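PDB 6JMB: ofchtiv-allosamidin from Ostrinia furnacalis, which probably hydrolyses chitin as a family 18 glycoside hydrolase and is captured here with the inhibitor allosamidin bound. Local coordinates for residues 232-237 against 337-342; 18-23 against 353-358; 196-201 against 269-274; 26-31 against 64-69; 148-153 against 159-164. All coordinates share one frame; numbering follows the deposited sequence.

How the contacts relate
Contacts 4 and 5 are mostly buried, contact 1 is partly buried, and contacts 2 and 3 lie at the surface. Contacts 1 and 5 both reach the barrel sheet: contact 5 sets a helix on the strand that follows it, whereas contact 1 joins the end of helix 226-235 to the turn leading into strand 341-345. Contacts 2 and 4 share the loop after strand 5-11 and touch each other, Phe23 CE1 lying 3.6 Å from Ile28 CG1. Apolar carbons meet in all five. Contact 5 adds an arginine held by acids beyond its segments, contact 2 adds a bridging water, and contact 3 sets one alanine methyl against Gly270 and Ala271.

Contact 1 (232-237 against 337-342); sequences YWLSAG and FNLRGI
Behind Leu234, the residue that meets Phe337 and Leu339, the carbonyl oxygen Tyr232 O is held by two donors at the end of its helix. Ala236 N reaches Tyr232 O at 2.9 Å, and Ser235 OG donates to the same Tyr232 O, also at 2.9 Å. The hydroxyl comes from the side of the carbonyl rather than along the C=O bond (C=O...donor angle 115°), tilted 26° from the carbonyl plane. One residue further on, Gly237 has positive phi and closes a Schellman motif, with Gly237 N bonded to Leu234 O at 3.3 Å. The last helical turn is thus fixed from within, and Leu234 is carried on it facing the other segment.

A chi1 of -68° brings Leu234 CG out toward that segment, and the branching at CG parts the two methyls. Its CD1 lies 4.5 Å from Phe337 CD1 and meets that ring obliquely. Its CD2 comes 4.3 Å from CD2 of Leu339, methyl to methyl. Both separations are at the loose end of van der Waals contact, and the buried area is small, 88 Å² in all, so the contact is light and wholly apolar.

The partner segment is a helix end as well: Asn338, with positive phi, finishes helix 324-336 in a second Schellman motif, in which Leu339 N bonds to Ala334 O. Leu234 also packs on Leu243 and Leu339 on Met245, both of strand 243-256. The chain then enters strand 341-345, parallel to strands 5-11 and 243-256; the contact thus joins the end of helix 226-235 to the turn between helix 324-336 and this strand.

Contact 2 (18-23 against 353-358); sequences TGLGKF and HGLCGE
His353 reaches across to Leu20 with its imidazole edge. Its CB points toward segment 18-23, and from there CG lies beside the backbone N (chi1 -69°), which turns the ring out to the other loop. The first ring atom to make contact is CD2: His353 CD2 is 3.3 Å from Leu20 O, which lies at the ring edge near its plane, and 3.9 Å from the methyl Leu20 CD2. Beyond it, His353 NE2 forms a hydrogen bond of 2.8 Å with a water oxygen that sits in the ring plane.

The same water donates to Gly19 O at 2.8 Å and to Lys22 O at 2.7 Å. It therefore ties the carbonyls that flank the short 3-10 segment 20-21 to the imidazole, and with Gly21 N to Thr18 O at 3.0 Å the loop is held both from inside and through solvent. Leu20 divides its branches: CD2 goes to the histidine, while Leu20 CD1 touches Leu355 CD1 at 3.9 Å, the two side chains crossing at a slant. An alanine in place of His353 would probably leave the water without its ring partner and open a gap beside Leu20 CD2, weakening the link between the loops.

Segment 353-358 forms a type I turn from Gly354 to Gly357, anchored by the disulfide of Cys356 with Cys290 on helix 286-295. Gln294 of that helix also donates to Leu355 O. Phe23 packs edge-to-face with Phe352, the residue before His353. The contact thus joins the loop between strands 5-11 and 35-43 to the loop leading from strand 341-345 to helix 362-373.

Contact 3 (196-201 against 269-274); sequences HGAWDS and NGAGLA
A type I turn from Gly197 to Asp200, closed by Asp200 N to Gly197 O at 2.9 Å, lays its backbone against the corner at Gly270, so that the CA atoms of Ala198 and Ala271 are 4.8 Å apart. An alanine methyl makes the contact. Ala198 CB points toward the other loop and lies 3.5 Å from Ala271 CA, tighter than usual van der Waals contact. It is also 3.7 Å from Ala271 CB and 4.1 Å from the carbonyl carbon, Gly270 C.

The turn that presents this methyl is braced by Asp200. His196 ND1 donates to Asp200 OD2 at 3.1 Å, with the oxygen in the imidazole plane, and Gly197 N donates to the same OD2 at 3.3 Å, with N-H...acceptor angles of 143° and 155°. The two donors meet Asp200 OD2 from opposite faces of the carboxylate plane, which should limit its rotation. Close by, Gly197 CA lies against one face of the Trp199 ring, toward its rim; a CB on Gly197 would run into Trp199 CH2.

Backbone bonding of Ser201 with Ser268 also links the two loops, three residues from each alanine; segment 269-274 probably belongs to the alpha+beta insertion of family 18 chitinases. Polar bonding is thus kept within the turn and at the neighbouring backbone, while the alanine contact itself contributes close apolar fit and no directional bond.

Contact 4 (26-31 against 64-69); sequences DDIDPF and KQFTSL
Leu69 and Ile28 interlock methyl into notch. Leu69 CD1 settles into the fork of the isoleucine, 3.9 Å from both Ile28 CG2 and Ile28 CD1, and the two side chains cross at about a right angle. The fork faces this way because Ile28 has CG1 beside its backbone N (chi1 -63°) and an extended chi2 of 173°, which pushes CD1 well out from the loop. That protruding methyl has a second neighbour: Ile28 CD1 lies 3.8 Å from Phe66 CE1, meeting the ring obliquely. Phe66 has CG anti to its own N (chi1 -175°), which carries the ring round to the isoleucine although its CB does not point there. The bump of Ile28 is thus lodged between the ring of Phe66 and the methyl of Leu69, three residues on.

Two residues after Ile28, Pro30 covers the base of the leucine, its CB resting 4.1 Å from Leu69 CB. Leu69 loses 81 Å² of the 212 Å² buried by both segments, the largest share.

Both backbones are stiffened locally. Phe31 N donates to Asp29 OD1 at 3.0 Å, forming an Asx turn, while Lys64 O accepts from Ser68 OG at 2.8 Å and from Ser68 N, on opposite faces of its plane.

Phe66 also packs edge-to-face with Tyr38, and Ile28 and Phe66 both touch Tyr10 and Leu36, extending the apolar layer toward the strands. Segments 26-31 and 64-69 are therefore joined by carbon fit, while the hydrogen bonds described here brace each segment separately; Pro30 O and Thr67 OG1 bond to Asn73 and Tyr116 outside the contact.

Contact 5 (148-153 against 159-164); sequences KELREE and LLLTVA
Arg151 leaves its helix with CG anti to the backbone N (chi1 167°) and then bends twice, at chi2 59° and chi3 60°, which brings its guanidinium alongside Leu161 CB and toward Leu159 O. Arg151 NH2 is 3.7 Å from Leu161 CB, and Arg151 NH1 lies 3.7 Å from Leu159 O, too long for a bond; both approaches are oblique to the guanidinium plane.

The strong partners of this group lie beside the contact. NE donates to Tyr184 O, NH1 makes a salt bridge with Asp155 and NH2 one with Asp186, whose OD2 also accepts from Leu161 N. Held at all three nitrogens, the guanidinium is likely to have little freedom to turn, and Asp186 links helix and strand.

Leu161, also with CG anti to its N, sends its branches to the helix, against Leu150. Its CD2 lies 3.8 Å from Leu150 CB and its CD1 4.0 Å from Leu150 CD1, the two leucines crossing near a right angle.

Helix 138-154 thus packs on strand 160-165 in the unit 120-124, 138-154, 160-165, a beta-alpha-beta crossover of the TIM barrel; further along this strand, Ala164 touches the bound allosamizoline.

Contact 1 (232-237 against 337-342)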
# COMPACT_ATOMS: atom_id res chain seq x y z
N TYR A 232 -3.44 -7.79 -15.48
CA TYR A 232 -3.77 -9.12 -14.96
C TYR A 232 -5.08 -9.10 -14.18
O TYR A 232 -5.98 -9.91 -14.43
CB TYR A 232 -2.65 -9.69 -14.08
CG TYR A 232 -3.19 -10.93 -13.39
CD1 TYR A 232 -3.41 -12.09 -14.11
CD2 TYR A 232 -3.57 -10.90 -12.06
CE1 TYR A 232 -3.96 -13.21 -13.52
CE2 TYR A 232 -4.13 -12.01 -11.45
CZ TYR A 232 -4.32 -13.16 -12.19
OH TYR A 232 -4.88 -14.26 -11.60
N TRP A 233 -5.21 -8.17 -13.23
CA TRP A 233 -6.40 -8.15 -12.39
C TRP A 233 -7.66 -7.88 -13.21
O TRP A 233 -8.70 -8.51 -12.98
CB TRP A 233 -6.23 -7.16 -11.23
CG TRP A 233 -5.40 -7.78 -10.13
CD1 TRP A 233 -4.04 -7.78 -10.03
CD2 TRP A 233 -5.89 -8.53 -9.01
NE1 TRP A 233 -3.65 -8.48 -8.90
CE2 TRP A 233 -4.77 -8.95 -8.26
CE3 TRP A 233 -7.18 -8.88 -8.57
CZ2 TRP A 233 -4.89 -9.70 -7.10
CZ3 TRP A 233 -7.29 -9.63 -7.41
CH2 TRP A 233 -6.16 -10.02 -6.69
N LEU A 234 -7.58 -6.97 -14.19
CA LEU A 234 -8.72 -6.75 -15.07
C LEU A 234 -9.05 -8.01 -15.85
O LEU A 234 -10.22 -8.41 -15.95
CB LEU A 234 -8.42 -5.59 -16.02
CG LEU A 234 -8.32 -4.20 -15.40
CD1 LEU A 234 -7.82 -3.19 -16.45
CD2 LEU A 234 -9.65 -3.75 -14.83
N SER A 235 -8.03 -8.67 -16.40
CA SER A 235 -8.27 -9.84 -17.24
C SER A 235 -8.78 -11.03 -16.44
O SER A 235 -9.45 -11.91 -17.01
CB SER A 235 -6.99 -10.22 -17.99
OG SER A 235 -6.06 -10.85 -17.14
N ALA A 236 -8.48 -11.08 -15.15
CA ALA A 236 -8.87 -12.20 -14.30
C ALA A 236 -10.23 -12.02 -13.65
O ALA A 236 -10.67 -12.90 -12.90
CB ALA A 236 -7.80 -12.46 -13.24
N GLY A 237 -10.90 -10.90 -13.89
CA GLY A 237 -12.27 -10.75 -13.44
C GLY A 237 -12.56 -9.65 -12.45
O GLY A 237 -13.68 -9.55 -11.95
N PHE A 337 -7.57 3.68 -17.97
CA PHE A 337 -8.26 2.40 -17.86
C PHE A 337 -9.52 2.47 -17.00
O PHE A 337 -10.07 1.42 -16.63
CB PHE A 337 -7.30 1.31 -17.40
CG PHE A 337 -6.37 0.86 -18.48
CD1 PHE A 337 -6.81 -0.03 -19.46
CD2 PHE A 337 -5.08 1.36 -18.58
CE1 PHE A 337 -5.98 -0.43 -20.48
CE2 PHE A 337 -4.24 0.96 -19.60
CZ PHE A 337 -4.69 0.06 -20.55
N ASN A 338 -9.99 3.67 -16.68
CA ASN A 338 -11.24 3.86 -15.94
C ASN A 338 -11.22 3.12 -14.61
O ASN A 338 -12.22 2.56 -14.17
CB ASN A 338 -12.46 3.46 -16.78
CG ASN A 338 -13.76 4.00 -16.20
OD1 ASN A 338 -13.80 5.09 -15.63
ND2 ASN A 338 -14.83 3.22 -16.34
N LEU A 339 -10.06 3.09 -13.97
CA LEU A 339 -9.97 2.43 -12.68
C LEU A 339 -10.74 3.22 -11.62
O LEU A 339 -10.96 4.43 -11.75
CB LEU A 339 -8.51 2.27 -12.26
CG LEU A 339 -7.61 1.51 -13.24
CD1 LEU A 339 -6.23 1.28 -12.62
CD2 LEU A 339 -8.26 0.19 -13.66
N ARG A 340 -11.15 2.51 -10.57
CA ARG A 340 -11.99 3.12 -9.54
C ARG A 340 -11.27 4.23 -8.78
O ARG A 340 -11.91 5.15 -8.28
CB ARG A 340 -12.47 2.03 -8.58
CG ARG A 340 -13.32 2.54 -7.43
CD ARG A 340 -14.60 3.19 -7.95
NE ARG A 340 -15.44 3.70 -6.88
CZ ARG A 340 -16.12 2.93 -6.03
NH1 ARG A 340 -16.06 1.60 -6.13
NH2 ARG A 340 -16.87 3.48 -5.08
N GLY A 341 -9.95 4.16 -8.68
CA GLY A 341 -9.24 5.23 -8.01
C GLY A 341 -7.82 4.82 -7.70
O GLY A 341 -7.25 3.92 -8.32
N ILE A 342 -7.27 5.51 -6.70
CA ILE A 342 -5.87 5.39 -6.31
C ILE A 342 -5.82 5.06 -4.83
O ILE A 342 -6.54 5.65 -4.02
CB ILE A 342 -5.10 6.69 -6.59
CG1 ILE A 342 -5.10 7.00 -8.09
CG2 ILE A 342 -3.67 6.62 -6.06
CD1 ILE A 342 -4.38 5.97 -8.93

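Contact 2 (18-23 against 353-358)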
# COMPACT_ATOMS: atom_id res chain seq x y z
N THR A 18 10.26 11.20 15.65
CA THR A 18 10.52 12.44 16.36
C THR A 18 10.64 13.61 15.39
O THR A 18 10.83 13.43 14.18
CB THR A 18 11.79 12.34 17.21
OG1 THR A 18 12.92 12.14 16.35
CG2 THR A 18 11.69 11.17 18.19
N GLY A 19 10.49 14.81 15.95
CA GLY A 19 10.75 16.02 15.20
C GLY A 19 9.89 16.11 13.96
O GLY A 19 8.67 15.90 14.01
N LEU A 20 10.53 16.41 12.83
CA LEU A 20 9.80 16.63 11.58
C LEU A 20 9.26 15.34 10.97
O LEU A 20 8.47 15.43 10.02
CB LEU A 20 10.69 17.36 10.58
CG LEU A 20 11.08 18.78 10.99
CD1 LEU A 20 12.26 19.25 10.17
CD2 LEU A 20 9.90 19.72 10.84
N GLY A 21 9.64 14.18 11.49
CA GLY A 21 9.11 12.92 10.98
C GLY A 21 7.85 12.46 11.70
O GLY A 21 7.13 11.60 11.19
N LYS A 22 7.58 13.02 12.87
CA LYS A 22 6.43 12.62 13.66
C LYS A 22 5.14 12.92 12.90
O LYS A 22 4.95 14.03 12.40
CB LYS A 22 6.43 13.37 14.99
CG LYS A 22 5.33 12.94 15.95
CD LYS A 22 5.48 13.66 17.29
CE LYS A 22 4.23 13.53 18.15
NZ LYS A 22 3.93 12.12 18.51
N PHE A 23 4.26 11.93 12.80
CA PHE A 23 3.01 12.10 12.06
C PHE A 23 1.91 11.45 12.88
O PHE A 23 1.88 10.22 13.02
CB PHE A 23 3.11 11.48 10.66
CG PHE A 23 1.95 11.81 9.76
CD1 PHE A 23 0.72 11.19 9.92
CD2 PHE A 23 2.10 12.72 8.73
CE1 PHE A 23 -0.34 11.48 9.08
CE2 PHE A 23 1.05 13.02 7.88
CZ PHE A 23 -0.18 12.40 8.06
N HIS A 353 4.85 18.36 5.61
CA HIS A 353 5.22 19.69 6.08
C HIS A 353 5.60 20.63 4.94
O HIS A 353 5.90 21.80 5.20
CB HIS A 353 6.41 19.61 7.04
CG HIS A 353 6.10 18.97 8.36
ND1 HIS A 353 4.96 19.26 9.08
CD2 HIS A 353 6.81 18.09 9.11
CE1 HIS A 353 4.97 18.57 10.21
NE2 HIS A 353 6.09 17.86 10.26
N GLY A 354 5.62 20.16 3.69
CA GLY A 354 5.96 21.01 2.57
C GLY A 354 7.38 21.51 2.58
O GLY A 354 7.66 22.60 2.05
N LEU A 355 8.31 20.74 3.14
CA LEU A 355 9.70 21.17 3.25
C LEU A 355 10.43 21.15 1.92
O LEU A 355 11.50 21.76 1.81
CB LEU A 355 10.44 20.29 4.25
CG LEU A 355 9.84 20.24 5.66
CD1 LEU A 355 10.68 19.35 6.56
CD2 LEU A 355 9.72 21.65 6.23
N CYS A 356 9.88 20.48 0.91
CA CYS A 356 10.56 20.31 -0.37
C CYS A 356 10.10 21.28 -1.45
O CYS A 356 10.50 21.13 -2.61
CB CYS A 356 10.46 18.85 -0.83
SG CYS A 356 11.34 17.74 0.29
N GLY A 357 9.28 22.27 -1.09
CA GLY A 357 9.03 23.40 -1.97
C GLY A 357 7.88 23.27 -2.93
O GLY A 357 7.66 24.19 -3.74
N GLU A 358 7.12 22.17 -2.89
CA GLU A 358 5.99 21.97 -3.79
C GLU A 358 4.66 21.99 -3.05
O GLU A 358 3.68 21.41 -3.51
CB GLU A 358 6.15 20.69 -4.61
CG GLU A 358 7.30 20.71 -5.60
CD GLU A 358 7.32 19.49 -6.50
OE1 GLU A 358 7.00 19.63 -7.70
OE2 GLU A 358 7.64 18.39 -6.01
O HOH W 1 6.35 16.31 12.55

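Contact 3 (196-201 against 269-274)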
# COMPACT_ATOMS: atom_id res chain seq x y z
N HIS A 196 10.30 -4.27 -7.04
CA HIS A 196 11.70 -4.59 -6.84
C HIS A 196 12.15 -3.89 -5.57
O HIS A 196 11.54 -2.91 -5.12
CB HIS A 196 12.53 -4.13 -8.04
CG HIS A 196 12.11 -4.79 -9.31
ND1 HIS A 196 12.38 -6.12 -9.56
CD2 HIS A 196 11.38 -4.34 -10.36
CE1 HIS A 196 11.86 -6.45 -10.73
NE2 HIS A 196 11.25 -5.39 -11.24
N GLY A 197 13.22 -4.41 -4.99
CA GLY A 197 13.72 -3.87 -3.75
C GLY A 197 15.06 -4.49 -3.43
O GLY A 197 15.59 -5.28 -4.20
N ALA A 198 15.58 -4.14 -2.26
CA ALA A 198 16.93 -4.52 -1.88
C ALA A 198 17.12 -6.03 -1.72
O ALA A 198 18.27 -6.48 -1.60
CB ALA A 198 17.33 -3.80 -0.59
N TRP A 199 16.04 -6.82 -1.74
CA TRP A 199 16.14 -8.27 -1.76
C TRP A 199 16.59 -8.80 -3.12
O TRP A 199 16.97 -9.97 -3.22
CB TRP A 199 14.78 -8.88 -1.41
CG TRP A 199 13.65 -8.34 -2.25
CD1 TRP A 199 13.26 -8.78 -3.48
CD2 TRP A 199 12.79 -7.23 -1.93
NE1 TRP A 199 12.20 -8.02 -3.95
CE2 TRP A 199 11.90 -7.07 -3.01
CE3 TRP A 199 12.70 -6.36 -0.84
CZ2 TRP A 199 10.92 -6.08 -3.03
CZ3 TRP A 199 11.72 -5.38 -0.86
CH2 TRP A 199 10.85 -5.24 -1.94
N ASP A 200 16.52 -7.99 -4.17
CA ASP A 200 16.90 -8.41 -5.50
C ASP A 200 18.42 -8.37 -5.68
O ASP A 200 19.15 -7.74 -4.90
CB ASP A 200 16.26 -7.51 -6.57
CG ASP A 200 14.77 -7.76 -6.73
OD1 ASP A 200 14.32 -8.92 -6.54
OD2 ASP A 200 14.05 -6.80 -7.07
N SER A 201 18.89 -9.04 -6.73
CA SER A 201 20.32 -9.07 -7.01
C SER A 201 20.80 -7.85 -7.79
O SER A 201 22.01 -7.65 -7.91
CB SER A 201 20.67 -10.33 -7.80
OG SER A 201 20.05 -10.31 -9.07
N ASN A 269 24.62 -4.99 -3.92
CA ASN A 269 25.18 -5.77 -2.82
C ASN A 269 24.23 -5.89 -1.63
O ASN A 269 24.54 -6.61 -0.68
CB ASN A 269 26.52 -5.17 -2.37
CG ASN A 269 27.31 -6.11 -1.47
OD1 ASN A 269 27.64 -7.23 -1.87
ND2 ASN A 269 27.64 -5.65 -0.27
N GLY A 270 23.09 -5.21 -1.66
CA GLY A 270 22.13 -5.28 -0.59
C GLY A 270 21.46 -3.94 -0.38
O GLY A 270 21.49 -3.07 -1.24
N ALA A 271 20.86 -3.80 0.80
CA ALA A 271 20.09 -2.61 1.13
C ALA A 271 20.99 -1.40 1.28
O ALA A 271 22.16 -1.50 1.68
CB ALA A 271 19.29 -2.84 2.41
N GLY A 272 20.44 -0.24 0.95
CA GLY A 272 21.13 1.02 0.96
C GLY A 272 20.77 1.88 2.16
O GLY A 272 20.55 1.38 3.27
N LEU A 273 20.70 3.18 1.94
CA LEU A 273 20.54 4.11 3.04
C LEU A 273 19.15 3.98 3.68
O LEU A 273 18.21 3.42 3.12
CB LEU A 273 20.83 5.55 2.61
CG LEU A 273 19.91 6.31 1.64
CD1 LEU A 273 18.59 6.79 2.25
CD2 LEU A 273 20.71 7.50 1.13
N ALA A 274 19.06 4.55 4.88
CA ALA A 274 17.83 4.65 5.63
C ALA A 274 17.48 6.12 5.79
O ALA A 274 18.36 6.98 5.76
CB ALA A 274 18.00 4.05 7.03

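Contact 4 (26-31 against 64-69)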
# COMPACT_ATOMS: atom_id res chain seq x y z
N ASP A 26 -3.71 14.01 13.93
CA ASP A 26 -4.05 15.38 13.59
C ASP A 26 -3.17 15.99 12.50
O ASP A 26 -3.36 17.16 12.15
CB ASP A 26 -4.14 16.28 14.83
CG ASP A 26 -2.81 16.49 15.52
OD1 ASP A 26 -1.76 16.02 15.03
OD2 ASP A 26 -2.81 17.16 16.58
N ASP A 27 -2.22 15.22 11.96
CA ASP A 27 -1.48 15.62 10.77
C ASP A 27 -2.20 15.24 9.49
O ASP A 27 -1.80 15.68 8.41
CB ASP A 27 -0.09 14.99 10.78
CG ASP A 27 0.84 15.68 11.76
OD1 ASP A 27 1.12 16.88 11.56
OD2 ASP A 27 1.28 15.03 12.73
N ILE A 28 -3.25 14.43 9.58
CA ILE A 28 -4.00 13.99 8.41
C ILE A 28 -4.91 15.11 7.94
O ILE A 28 -5.61 15.74 8.74
CB ILE A 28 -4.84 12.74 8.75
CG1 ILE A 28 -3.92 11.58 9.13
CG2 ILE A 28 -5.76 12.38 7.59
CD1 ILE A 28 -4.66 10.37 9.65
N ASP A 29 -4.90 15.36 6.63
CA ASP A 29 -5.88 16.23 6.02
C ASP A 29 -7.03 15.35 5.54
O ASP A 29 -6.87 14.66 4.52
CB ASP A 29 -5.27 16.98 4.85
CG ASP A 29 -6.20 18.05 4.30
OD1 ASP A 29 -7.43 17.88 4.37
OD2 ASP A 29 -5.69 19.08 3.81
N PRO A 30 -8.18 15.36 6.20
CA PRO A 30 -9.25 14.42 5.84
C PRO A 30 -9.98 14.76 4.55
O PRO A 30 -10.83 13.98 4.12
CB PRO A 30 -10.19 14.49 7.04
CG PRO A 30 -10.01 15.88 7.56
CD PRO A 30 -8.56 16.23 7.33
N PHE A 31 -9.69 15.91 3.94
CA PHE A 31 -10.30 16.25 2.66
C PHE A 31 -9.46 15.83 1.46
O PHE A 31 -9.89 16.02 0.32
CB PHE A 31 -10.61 17.74 2.60
CG PHE A 31 -11.83 18.13 3.39
CD1 PHE A 31 -13.09 17.85 2.91
CD2 PHE A 31 -11.70 18.76 4.62
CE1 PHE A 31 -14.22 18.21 3.63
CE2 PHE A 31 -12.82 19.11 5.35
CZ PHE A 31 -14.08 18.83 4.85
N LYS A 64 -10.27 6.23 18.10
CA LYS A 64 -11.38 7.17 18.10
C LYS A 64 -10.97 8.54 17.55
O LYS A 64 -11.77 9.20 16.88
CB LYS A 64 -11.95 7.29 19.51
CG LYS A 64 -13.19 8.17 19.62
CD LYS A 64 -14.36 7.58 18.85
CE LYS A 64 -15.65 8.31 19.19
NZ LYS A 64 -16.71 8.08 18.18
N GLN A 65 -9.73 8.97 17.81
CA GLN A 65 -9.27 10.22 17.21
C GLN A 65 -9.29 10.10 15.69
O GLN A 65 -9.69 11.04 14.99
CB GLN A 65 -7.87 10.56 17.69
CG GLN A 65 -7.80 11.03 19.13
CD GLN A 65 -6.38 11.36 19.54
OE1 GLN A 65 -5.90 10.91 20.58
NE2 GLN A 65 -5.70 12.16 18.71
N PHE A 66 -8.88 8.94 15.17
CA PHE A 66 -8.85 8.70 13.74
C PHE A 66 -10.25 8.74 13.14
O PHE A 66 -10.49 9.44 12.15
CB PHE A 66 -8.18 7.35 13.49
CG PHE A 66 -7.98 7.00 12.04
CD1 PHE A 66 -6.85 7.44 11.35
CD2 PHE A 66 -8.89 6.20 11.37
CE1 PHE A 66 -6.65 7.10 10.02
CE2 PHE A 66 -8.70 5.86 10.04
CZ PHE A 66 -7.57 6.31 9.37
N THR A 67 -11.20 8.01 13.73
CA THR A 67 -12.55 8.02 13.17
C THR A 67 -13.23 9.37 13.37
O THR A 67 -14.11 9.72 12.59
CB THR A 67 -13.40 6.87 13.72
OG1 THR A 67 -13.55 7.02 15.13
CG2 THR A 67 -12.76 5.53 13.40
N SER A 68 -12.79 10.14 14.37
CA SER A 68 -13.34 11.48 14.57
C SER A 68 -12.95 12.46 13.48
O SER A 68 -13.47 13.58 13.47
CB SER A 68 -12.93 12.02 15.94
OG SER A 68 -13.60 11.31 16.97
N LEU A 69 -12.05 12.08 12.56
CA LEU A 69 -11.82 12.91 11.39
C LEU A 69 -13.10 13.13 10.59
O LEU A 69 -13.19 14.10 9.83
CB LEU A 69 -10.75 12.28 10.50
CG LEU A 69 -9.33 12.27 11.08
CD1 LEU A 69 -8.44 11.32 10.28
CD2 LEU A 69 -8.73 13.67 11.12

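Contact 5 (148-153 against 159-164)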
# COMPACT_ATOMS: atom_id res chain seq x y z
N LYS A 148 -16.86 -13.84 1.98
CA LYS A 148 -18.30 -14.06 1.84
C LYS A 148 -19.01 -13.90 3.18
O LYS A 148 -20.05 -13.24 3.28
CB LYS A 148 -18.55 -15.45 1.26
CG LYS A 148 -20.01 -15.83 1.16
CD LYS A 148 -20.16 -17.27 0.69
CE LYS A 148 -21.62 -17.65 0.52
NZ LYS A 148 -21.78 -19.12 0.32
N GLU A 149 -18.45 -14.51 4.23
CA GLU A 149 -19.10 -14.49 5.54
C GLU A 149 -19.01 -13.11 6.18
O GLU A 149 -19.96 -12.67 6.85
CB GLU A 149 -18.51 -15.59 6.42
CG GLU A 149 -18.81 -16.99 5.87
CD GLU A 149 -18.20 -18.11 6.68
OE1 GLU A 149 -17.47 -17.82 7.64
OE2 GLU A 149 -18.46 -19.29 6.35
N LEU A 150 -17.90 -12.40 5.99
CA LEU A 150 -17.81 -11.02 6.45
C LEU A 150 -18.87 -10.15 5.77
O LEU A 150 -19.56 -9.37 6.43
CB LEU A 150 -16.42 -10.45 6.17
CG LEU A 150 -15.32 -10.85 7.16
CD1 LEU A 150 -13.94 -10.71 6.52
CD2 LEU A 150 -15.38 -10.02 8.45
N ARG A 151 -19.01 -10.29 4.45
CA ARG A 151 -20.00 -9.50 3.73
C ARG A 151 -21.40 -9.76 4.25
O ARG A 151 -22.18 -8.82 4.47
CB ARG A 151 -19.92 -9.80 2.23
CG ARG A 151 -21.10 -9.27 1.42
CD ARG A 151 -21.24 -7.76 1.56
NE ARG A 151 -20.05 -7.07 1.10
CZ ARG A 151 -19.85 -5.76 1.18
NH1 ARG A 151 -20.78 -4.98 1.73
NH2 ARG A 151 -18.73 -5.23 0.73
N GLU A 152 -21.74 -11.04 4.46
CA GLU A 152 -23.08 -11.38 4.94
C GLU A 152 -23.39 -10.69 6.26
O GLU A 152 -24.50 -10.17 6.46
CB GLU A 152 -23.22 -12.89 5.06
CG GLU A 152 -23.43 -13.57 3.72
CD GLU A 152 -23.30 -15.08 3.79
OE1 GLU A 152 -22.91 -15.60 4.85
OE2 GLU A 152 -23.60 -15.74 2.77
N GLU A 153 -22.42 -10.66 7.18
CA GLU A 153 -22.67 -10.01 8.46
C GLU A 153 -22.63 -8.49 8.33
O GLU A 153 -23.47 -7.80 8.91
CB GLU A 153 -21.64 -10.47 9.49
CG GLU A 153 -21.86 -9.90 10.87
CD GLU A 153 -23.13 -10.40 11.52
OE1 GLU A 153 -23.59 -11.51 11.15
OE2 GLU A 153 -23.67 -9.70 12.39
N LEU A 159 -21.72 -1.72 6.55
CA LEU A 159 -20.28 -1.53 6.67
C LEU A 159 -19.56 -1.92 5.38
O LEU A 159 -20.03 -2.78 4.62
CB LEU A 159 -19.74 -2.38 7.83
CG LEU A 159 -20.20 -1.90 9.21
CD1 LEU A 159 -19.87 -2.95 10.24
CD2 LEU A 159 -19.55 -0.57 9.57
N LEU A 160 -18.42 -1.29 5.15
CA LEU A 160 -17.59 -1.58 3.99
C LEU A 160 -16.68 -2.77 4.28
O LEU A 160 -16.28 -3.02 5.42
CB LEU A 160 -16.72 -0.37 3.65
CG LEU A 160 -17.46 0.89 3.20
CD1 LEU A 160 -16.50 2.07 3.13
CD2 LEU A 160 -18.13 0.65 1.86
N LEU A 161 -16.35 -3.51 3.22
CA LEU A 161 -15.38 -4.59 3.27
C LEU A 161 -14.46 -4.45 2.07
O LEU A 161 -14.92 -4.49 0.93
CB LEU A 161 -16.07 -5.96 3.23
CG LEU A 161 -15.11 -7.16 3.21
CD1 LEU A 161 -14.29 -7.23 4.49
CD2 LEU A 161 -15.88 -8.46 2.98
N THR A 162 -13.17 -4.27 2.32
CA THR A 162 -12.18 -4.12 1.25
C THR A 162 -11.02 -5.07 1.51
O THR A 162 -10.90 -5.65 2.59
CB THR A 162 -11.67 -2.68 1.16
OG1 THR A 162 -10.93 -2.35 2.35
CG2 THR A 162 -12.83 -1.71 1.02
N VAL A 163 -10.18 -5.24 0.49
CA VAL A 163 -8.96 -6.02 0.62
C VAL A 163 -7.80 -5.26 0.01
O VAL A 163 -7.98 -4.37 -0.84
CB VAL A 163 -9.06 -7.42 -0.02
CG1 VAL A 163 -10.08 -8.29 0.72
CG2 VAL A 163 -9.39 -7.31 -1.51
N ALA A 164 -6.60 -5.61 0.46
CA ALA A 164 -5.35 -5.23 -0.20
C ALA A 164 -4.71 -6.52 -0.67
O ALA A 164 -4.65 -7.49 0.10
CB ALA A 164 -4.42 -4.53 0.78